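Local coordinates for protein phosphoserine aminotransferase (Bacillus alcalophilus, PDB 1W23) that catalyses the reversible, pyridoxal-phosphate-dependent transamination between phosphoserine and 2-oxoglutarate in serine biosynthesis, and also acts on phosphohydroxythreonine, at residues A[56-61]-A[67-72]; A[301-304]-A[308-311]. All blocks are in the same frame, centred on the assembly; numbering follows the deposited sequence.

Overall arrangement
Both contacts join a helix to a strand close by in sequence, but in opposite orders. In contact 1 the end of helix 44-61 leads through a short loop into strand 67-72, an outermost strand, within this chain, of the mixed seven-stranded sheet. In contact 2 strand 298-302, the middle strand of a small antiparallel sheet, runs into helix 306-318. The two follow one another along the chain and lie on opposite sides of its centre. The centres of contacts 1 and 2 are about 40 Å apart. The nearest atoms of contacts 1 and 2 are about 27 Å apart. Contact 1 is nearer the cofactor: the side chain of Phe71 lies about 13 Å from a bound pyridoxal phosphate. Contact 2 is away from the annotated sites.

Contact 1 (A[56-61]-A[67-72]); sequences LLRELL and YQILFL
Arg58 reaches from the helix to the backbone of strand 67-72 and makes the polar part of this contact. Its CG is anti to the backbone N (chi1 -177°), and a bend at chi3 turns the guanidinium to the strand. NH2 donates to Tyr67 O at 2.9 Å, with an N-H...O angle of 165°. The oxygen meets the edge of the guanidinium, near its plane. NH1 adds a weak bond to the same Tyr67 O at 3.4 Å. One water accepts from both Arg58 NH2 and Ile69 N, a second link to the strand.

The apolar part lies beside it. In one of its two conformers, Leu57 CD1 packs on Ile69 CG2 at 4.0 Å and meets the edge of the Phe71 ring at CE2, 3.9 Å away. Ile69 CD1 touches both Leu57 CB and Arg58 NH2. His50, earlier on the same helix, stacks edge-to-face with Phe71.

With an alanine at Arg58, Tyr67 O would probably lose both guanidinium donors, and the water its hold on the helix. The chemistry implies a mixed junction in the large-sheet part of this fold-type I aminotransferase: a small apolar patch, and one arginine securing the start of strand 67-72 through its main chain.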
ATOM      1  N   LEU A  56      15.117  -9.472  10.424  1.00 11.33           N
ATOM      2  CA  LEU A  56      15.790 -10.113   9.299  1.00 11.10           C
ATOM      3  C   LEU A  56      16.510  -9.062   8.480  1.00 11.65           C
ATOM      4  O   LEU A  56      17.662  -9.257   8.072  1.00 12.03           O
ATOM      5  CB  LEU A  56      14.785 -10.883   8.451  1.00 11.36           C
ATOM      6  CG  LEU A  56      14.297 -12.197   9.027  1.00 12.25           C
ATOM      7  CD1 LEU A  56      13.057 -12.736   8.325  1.00 12.62           C
ATOM      8  CD2 LEU A  56      15.428 -13.219   8.935  1.00 14.68           C
ATOM      9  N   LEU A  57      15.861  -7.917   8.182  1.00 11.65           N
ATOM     10  CA  LEU A  57      16.569  -6.881   7.444  1.00 11.94           C
ATOM     11  C   LEU A  57      17.824  -6.378   8.173  1.00 11.87           C
ATOM     12  O   LEU A  57      18.883  -6.179   7.595  1.00 12.51           O
ATOM     13  CB  LEU A  57      15.632  -5.670   7.208  0.60 13.34           C
ATOM     14  CG  LEU A  57      14.770  -5.752   5.973  0.60 12.14           C
ATOM     15  CD1 LEU A  57      13.539  -4.850   6.017  0.60 14.65           C
ATOM     16  CD2 LEU A  57      15.606  -5.396   4.742  0.60 14.32           C
ATOM     17  N   ARG A  58      17.653  -6.228   9.495  1.00 11.79           N
ATOM     18  CA  ARG A  58      18.745  -5.753  10.329  1.00 12.05           C
ATOM     19  C   ARG A  58      19.928  -6.673  10.299  1.00 11.48           C
ATOM     20  O   ARG A  58      21.066  -6.253  10.167  1.00 12.30           O
ATOM     21  CB  ARG A  58      18.220  -5.594  11.735  1.00 12.94           C
ATOM     22  CG  ARG A  58      19.195  -5.057  12.710  1.00 16.57           C
ATOM     23  CD  ARG A  58      18.541  -4.596  14.032  1.00 17.19           C
ATOM     24  NE  ARG A  58      17.476  -3.571  13.850  1.00 16.99           N
ATOM     25  CZ  ARG A  58      17.783  -2.273  13.701  1.00 16.93           C
ATOM     26  NH1 ARG A  58      18.984  -1.715  13.723  1.00 17.24           N
ATOM     27  NH2 ARG A  58      16.787  -1.377  13.541  1.00 21.44           N
ATOM     28  N   GLU A  59      19.653  -7.981  10.426  1.00 11.54           N
ATOM     29  CA  GLU A  59      20.717  -8.993  10.379  1.00 12.27           C
ATOM     30  C   GLU A  59      21.341  -9.024   8.984  1.00 11.44           C
ATOM     31  O   GLU A  59      22.580  -9.088   8.845  1.00 13.16           O
ATOM     32  CB  GLU A  59      20.141 -10.393  10.739  1.00 15.39           C
ATOM     33  CG  GLU A  59      21.071 -11.550  10.640  1.00 19.95           C
ATOM     34  CD  GLU A  59      20.439 -12.912  10.929  1.00 23.93           C
ATOM     35  OE1 GLU A  59      19.202 -13.000  11.153  1.00 22.23           O
ATOM     36  OE2 GLU A  59      21.248 -13.841  10.809  1.00 34.45           O
ATOM     37  N   LEU A  60      20.528  -9.059   7.929  1.00 11.07           N
ATOM     38  CA  LEU A  60      21.017  -9.292   6.595  1.00 10.93           C
ATOM     39  C   LEU A  60      21.843  -8.143   6.091  1.00 11.41           C
ATOM     40  O   LEU A  60      22.839  -8.395   5.381  1.00 13.20           O
ATOM     41  CB  LEU A  60      19.848  -9.594   5.653  1.00 11.30           C
ATOM     42  CG  LEU A  60      19.212 -10.941   5.830  1.00 11.73           C
ATOM     43  CD1 LEU A  60      17.856 -11.009   5.114  1.00 14.48           C
ATOM     44  CD2 LEU A  60      20.131 -12.049   5.327  1.00 18.07           C
ATOM     45  N   LEU A  61      21.465  -6.920   6.396  1.00 11.90           N
ATOM     46  CA  LEU A  61      22.200  -5.731   5.939  1.00 13.10           C
ATOM     47  C   LEU A  61      23.143  -5.194   7.019  1.00 12.87           C
ATOM     48  O   LEU A  61      23.848  -4.233   6.748  1.00 14.90           O
ATOM     49  CB  LEU A  61      21.246  -4.662   5.450  1.00 12.63           C
ATOM     50  CG  LEU A  61      20.553  -4.905   4.140  1.00 13.22           C
ATOM     51  CD1 LEU A  61      19.504  -3.836   3.919  1.00 16.96           C
ATOM     52  CD2 LEU A  61      21.544  -4.904   2.964  1.00 16.87           C
ATOM     53  N   TYR A  67      19.804   3.096  13.773  1.00 12.36           N
ATOM     54  CA  TYR A  67      18.878   3.214  12.621  1.00 12.30           C
ATOM     55  C   TYR A  67      17.610   2.447  12.935  1.00 12.43           C
ATOM     56  O   TYR A  67      17.655   1.426  13.650  1.00 14.68           O
ATOM     57  CB  TYR A  67      19.482   2.629  11.333  1.00 12.37           C
ATOM     58  CG  TYR A  67      20.626   3.397  10.765  1.00 11.51           C
ATOM     59  CD1 TYR A  67      21.875   3.455  11.384  1.00 13.94           C
ATOM     60  CD2 TYR A  67      20.497   4.083   9.566  1.00 12.11           C
ATOM     61  CE1 TYR A  67      22.922   4.169  10.825  1.00 13.99           C
ATOM     62  CE2 TYR A  67      21.535   4.786   9.011  1.00 12.07           C
ATOM     63  CZ  TYR A  67      22.752   4.828   9.645  1.00 11.81           C
ATOM     64  OH  TYR A  67      23.819   5.540   9.141  1.00 13.55           O
ATOM     65  N   GLN A  68      16.493   2.956  12.394  1.00 12.77           N
ATOM     66  CA  GLN A  68      15.180   2.275  12.504  1.00 13.89           C
ATOM     67  C   GLN A  68      14.729   1.908  11.089  1.00 12.03           C
ATOM     68  O   GLN A  68      15.041   2.587  10.103  1.00 12.94           O
ATOM     69  CB  GLN A  68      14.160   3.104  13.207  1.00 16.10           C
ATOM     70  CG  GLN A  68      12.850   2.298  13.528  1.00 17.12           C
ATOM     71  CD  GLN A  68      11.941   3.005  14.466  1.00 16.44           C
ATOM     72  OE1 GLN A  68      10.677   2.999  14.306  1.00 17.17           O
ATOM     73  NE2 GLN A  68      12.553   3.634  15.447  1.00 16.19           N
ATOM     74  N   ILE A  69      13.975   0.829  11.003  1.00 12.24           N
ATOM     75  CA  ILE A  69      13.407   0.311   9.775  1.00 11.47           C
ATOM     76  C   ILE A  69      11.927   0.672   9.743  1.00 10.97           C
ATOM     77  O   ILE A  69      11.211   0.243  10.659  1.00 13.27           O
ATOM     78  CB  ILE A  69      13.623  -1.204   9.705  1.00 11.87           C
ATOM     79  CG1 ILE A  69      15.127  -1.548   9.730  1.00 13.75           C
ATOM     80  CG2 ILE A  69      12.951  -1.809   8.476  1.00 13.32           C
ATOM     81  CD1 ILE A  69      15.378  -2.984  10.162  1.00 17.38           C
ATOM     82  N   LEU A  70      11.502   1.411   8.758  1.00 10.11           N
ATOM     83  CA  LEU A  70      10.108   1.782   8.549  1.00  9.85           C
ATOM     84  C   LEU A  70       9.535   0.984   7.395  1.00  9.39           C
ATOM     85  O   LEU A  70      10.227   0.732   6.396  1.00  9.80           O
ATOM     86  CB  LEU A  70       9.954   3.263   8.256  1.00  9.88           C
ATOM     87  CG  LEU A  70      10.626   4.218   9.223  1.00 11.32           C
ATOM     88  CD1 LEU A  70      10.405   5.663   8.758  1.00 12.28           C
ATOM     89  CD2 LEU A  70      10.108   4.081  10.636  1.00 16.17           C
ATOM     90  N   PHE A  71       8.248   0.642   7.515  1.00  9.26           N
ATOM     91  CA  PHE A  71       7.461   0.005   6.468  1.00  9.00           C
ATOM     92  C   PHE A  71       6.317   0.966   6.140  1.00  9.64           C
ATOM     93  O   PHE A  71       5.380   1.089   6.925  1.00 11.55           O
ATOM     94  CB  PHE A  71       6.907  -1.331   6.902  1.00  9.88           C
ATOM     95  CG  PHE A  71       7.938  -2.383   7.271  1.00  9.63           C
ATOM     96  CD1 PHE A  71       7.719  -3.238   8.311  1.00 10.98           C
ATOM     97  CD2 PHE A  71       9.137  -2.516   6.555  1.00 11.29           C
ATOM     98  CE1 PHE A  71       8.647  -4.205   8.660  1.00 12.24           C
ATOM     99  CE2 PHE A  71      10.057  -3.479   6.927  1.00 12.10           C
ATOM    100  CZ  PHE A  71       9.814  -4.346   7.950  1.00 11.95           C
ATOM    101  N   LEU A  72       6.400   1.633   4.990  1.00  9.15           N
ATOM    102  CA  LEU A  72       5.457   2.688   4.601  1.00  9.06           C
ATOM    103  C   LEU A  72       4.718   2.300   3.338  1.00  9.03           C
ATOM    104  O   LEU A  72       5.234   1.569   2.478  1.00 11.02           O
ATOM    105  CB  LEU A  72       6.195   4.008   4.387  1.00  9.55           C
ATOM    106  CG  LEU A  72       6.981   4.502   5.603  1.00 10.86           C
ATOM    107  CD1 LEU A  72       7.578   5.867   5.279  1.00 12.40           C
ATOM    108  CD2 LEU A  72       6.133   4.584   6.849  1.00 13.19           C
TER
HETATM  109  O   HOH W   1      13.706  -1.403  13.394  1.00 12.67           O

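Contact 2 (A[301-304]-A[308-311])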
ATOM      1  N   PHE A 301      20.080  -3.335 -23.461  1.00  9.63           N
ATOM      2  CA  PHE A 301      20.819  -3.535 -24.702  1.00  9.80           C
ATOM      3  C   PHE A 301      19.871  -3.313 -25.892  1.00  9.75           C
ATOM      4  O   PHE A 301      18.661  -3.340 -25.775  1.00 10.71           O
ATOM      5  CB  PHE A 301      21.469  -4.902 -24.800  1.00  9.74           C
ATOM      6  CG  PHE A 301      20.532  -6.091 -24.712  1.00  9.81           C
ATOM      7  CD1 PHE A 301      20.097  -6.712 -25.893  1.00 10.87           C
ATOM      8  CD2 PHE A 301      20.074  -6.596 -23.517  1.00 10.91           C
ATOM      9  CE1 PHE A 301      19.241  -7.805 -25.865  1.00 12.08           C
ATOM     10  CE2 PHE A 301      19.243  -7.724 -23.499  1.00 12.52           C
ATOM     11  CZ  PHE A 301      18.844  -8.309 -24.675  1.00 11.67           C
ATOM     12  N   ASN A 302      20.509  -3.105 -27.051  1.00 10.15           N
ATOM     13  CA  ASN A 302      19.818  -2.960 -28.341  1.00 10.95           C
ATOM     14  C   ASN A 302      20.482  -3.877 -29.358  1.00  9.85           C
ATOM     15  O   ASN A 302      21.674  -4.166 -29.255  1.00 11.17           O
ATOM     16  CB  ASN A 302      19.900  -1.503 -28.873  1.00 13.53           C
ATOM     17  CG  ASN A 302      18.981  -0.562 -28.183  1.00 13.67           C
ATOM     18  OD1 ASN A 302      17.819  -0.421 -28.641  1.00 15.04           O
ATOM     19  ND2 ASN A 302      19.426   0.086 -27.110  1.00 15.82           N
ATOM     20  N   LEU A 303      19.746  -4.227 -30.396  1.00 10.50           N
ATOM     21  CA  LEU A 303      20.273  -4.834 -31.608  1.00 10.80           C
ATOM     22  C   LEU A 303      20.673  -3.707 -32.554  1.00 11.70           C
ATOM     23  O   LEU A 303      20.602  -2.524 -32.216  1.00 12.20           O
ATOM     24  CB  LEU A 303      19.265  -5.838 -32.178  1.00 10.77           C
ATOM     25  CG  LEU A 303      19.146  -7.161 -31.406  1.00 10.80           C
ATOM     26  CD1 LEU A 303      18.424  -7.031 -30.064  1.00 11.48           C
ATOM     27  CD2 LEU A 303      18.451  -8.207 -32.287  1.00 12.60           C
ATOM     28  N   ARG A 304      21.131  -4.023 -33.786  1.00 12.73           N
ATOM     29  CA  ARG A 304      21.668  -2.971 -34.652  1.00 12.15           C
ATOM     30  C   ARG A 304      20.631  -2.012 -35.223  1.00 13.74           C
ATOM     31  O   ARG A 304      20.988  -0.921 -35.704  1.00 15.32           O
ATOM     32  CB  ARG A 304      22.452  -3.589 -35.828  1.00 12.46           C
ATOM     33  CG  ARG A 304      23.851  -4.058 -35.456  1.00 12.84           C
ATOM     34  CD  ARG A 304      24.714  -4.351 -36.700  1.00 13.05           C
ATOM     35  NE  ARG A 304      26.112  -4.555 -36.295  1.00 12.27           N
ATOM     36  CZ  ARG A 304      26.628  -5.762 -35.978  1.00 11.43           C
ATOM     37  NH1 ARG A 304      25.899  -6.879 -36.092  1.00 12.71           N
ATOM     38  NH2 ARG A 304      27.888  -5.779 -35.554  1.00 12.57           N
ATOM     39  N   LEU A 308      15.250  -5.230 -36.115  1.00 14.29           N
ATOM     40  CA  LEU A 308      15.807  -6.370 -35.370  1.00 13.43           C
ATOM     41  C   LEU A 308      15.412  -6.363 -33.933  1.00 12.35           C
ATOM     42  O   LEU A 308      15.131  -7.440 -33.377  1.00 13.19           O
ATOM     43  CB  LEU A 308      17.347  -6.374 -35.488  1.00 13.56           C
ATOM     44  CG  LEU A 308      17.895  -6.819 -36.874  1.00 15.49           C
ATOM     45  CD1 LEU A 308      19.382  -6.473 -36.959  1.00 17.97           C
ATOM     46  CD2 LEU A 308      17.660  -8.300 -37.034  1.00 20.07           C
ATOM     47  N   ASN A 309      15.391  -5.218 -33.249  1.00 13.08           N
ATOM     48  CA  ASN A 309      14.904  -5.194 -31.864  1.00 13.59           C
ATOM     49  C   ASN A 309      13.492  -5.798 -31.820  1.00 13.22           C
ATOM     50  O   ASN A 309      13.204  -6.599 -30.930  1.00 13.02           O
ATOM     51  CB  ASN A 309      14.779  -3.747 -31.360  1.00 14.00           C
ATOM     52  CG  ASN A 309      16.006  -3.165 -30.723  1.00 14.83           C
ATOM     53  OD1 ASN A 309      16.937  -3.872 -30.312  1.00 17.21           O
ATOM     54  ND2 ASN A 309      16.013  -1.781 -30.569  1.00 16.05           N
ATOM     55  N   GLN A 310      12.617  -5.359 -32.712  1.00 13.06           N
ATOM     56  CA  GLN A 310      11.231  -5.837 -32.713  1.00 14.52           C
ATOM     57  C   GLN A 310      11.148  -7.337 -32.951  1.00 13.46           C
ATOM     58  O   GLN A 310      10.401  -8.049 -32.271  1.00 14.30           O
ATOM     59  CB  GLN A 310      10.408  -5.068 -33.763  1.00 20.44           C
ATOM     60  CG  GLN A 310      10.260  -3.588 -33.637  1.00 28.13           C
ATOM     61  CD  GLN A 310       9.870  -2.881 -34.975  1.00 38.65           C
ATOM     62  OE1 GLN A 310       9.659  -3.299 -36.127  1.00 41.21           O
ATOM     63  NE2 GLN A 310       9.750  -1.535 -34.874  1.00 47.60           N
ATOM     64  N   GLN A 311      11.935  -7.824 -33.907  1.00 13.17           N
ATOM     65  CA  GLN A 311      11.935  -9.227 -34.250  1.00 14.03           C
ATOM     66  C   GLN A 311      12.443 -10.057 -33.084  1.00 12.85           C
ATOM     67  O   GLN A 311      11.863 -11.120 -32.762  1.00 13.17           O
ATOM     68  CB  GLN A 311      12.773  -9.446 -35.507  1.00 14.24           C
ATOM     69  CG  GLN A 311      12.128  -8.891 -36.764  1.00 21.56           C
ATOM     70  CD  GLN A 311      13.145  -8.760 -37.902  1.00 26.95           C
ATOM     71  OE1 GLN A 311      14.280  -9.221 -37.839  1.00 37.52           O
ATOM     72  NE2 GLN A 311      12.665  -8.091 -38.950  1.00 48.99           N
TER
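Asn309, on helix 306-318, reaches back to residues 302 and 303, which precede the helix, and bonds to both Asn302 and Leu303. Its CB leads to a CG anti to the carbonyl carbon (chi1 -89°), which brings the amide up to these two residues. CG carries the two tip atoms, and they divide the work. OD1 accepts from Leu303 N at 2.8 Å in a nearly straight bond, with an N-H...O angle of 176°. The donor is somewhat off the carbonyl plane. The same OD1 also lies against Leu303 CD1, at 3.5 Å. ND2 donates to Asn302 OD1 at 3.0 Å, in the carbonyl plane and on a lone pair of that oxygen. The two amide planes are 43° apart. ND2 also bonds to Glu306 OE1, one turn earlier on the helix. Bonds on both of its atoms thus fix the rotation of the Asn309 amide.

Leu303 supplies the apolar side. It crosses Leu308 at about a right angle, with CD2 at 3.9 Å from Leu308 CB. Separately, Leu303 CD2 comes close to a backbone carbonyl, 3.6 Å from Leu308 O.

The contact packs a short strand-to-helix link in the small antiparallel-sheet part of the chain, away from the annotated sites. Asn302 pairs through its backbone with Val286 of the neighbouring strand, and Phe301 with Cys333 on strand 333-336. Leu303 touches Phe312 on helix 306-318 and Phe356 on helix 343-359, so Leu303 packs against both helices.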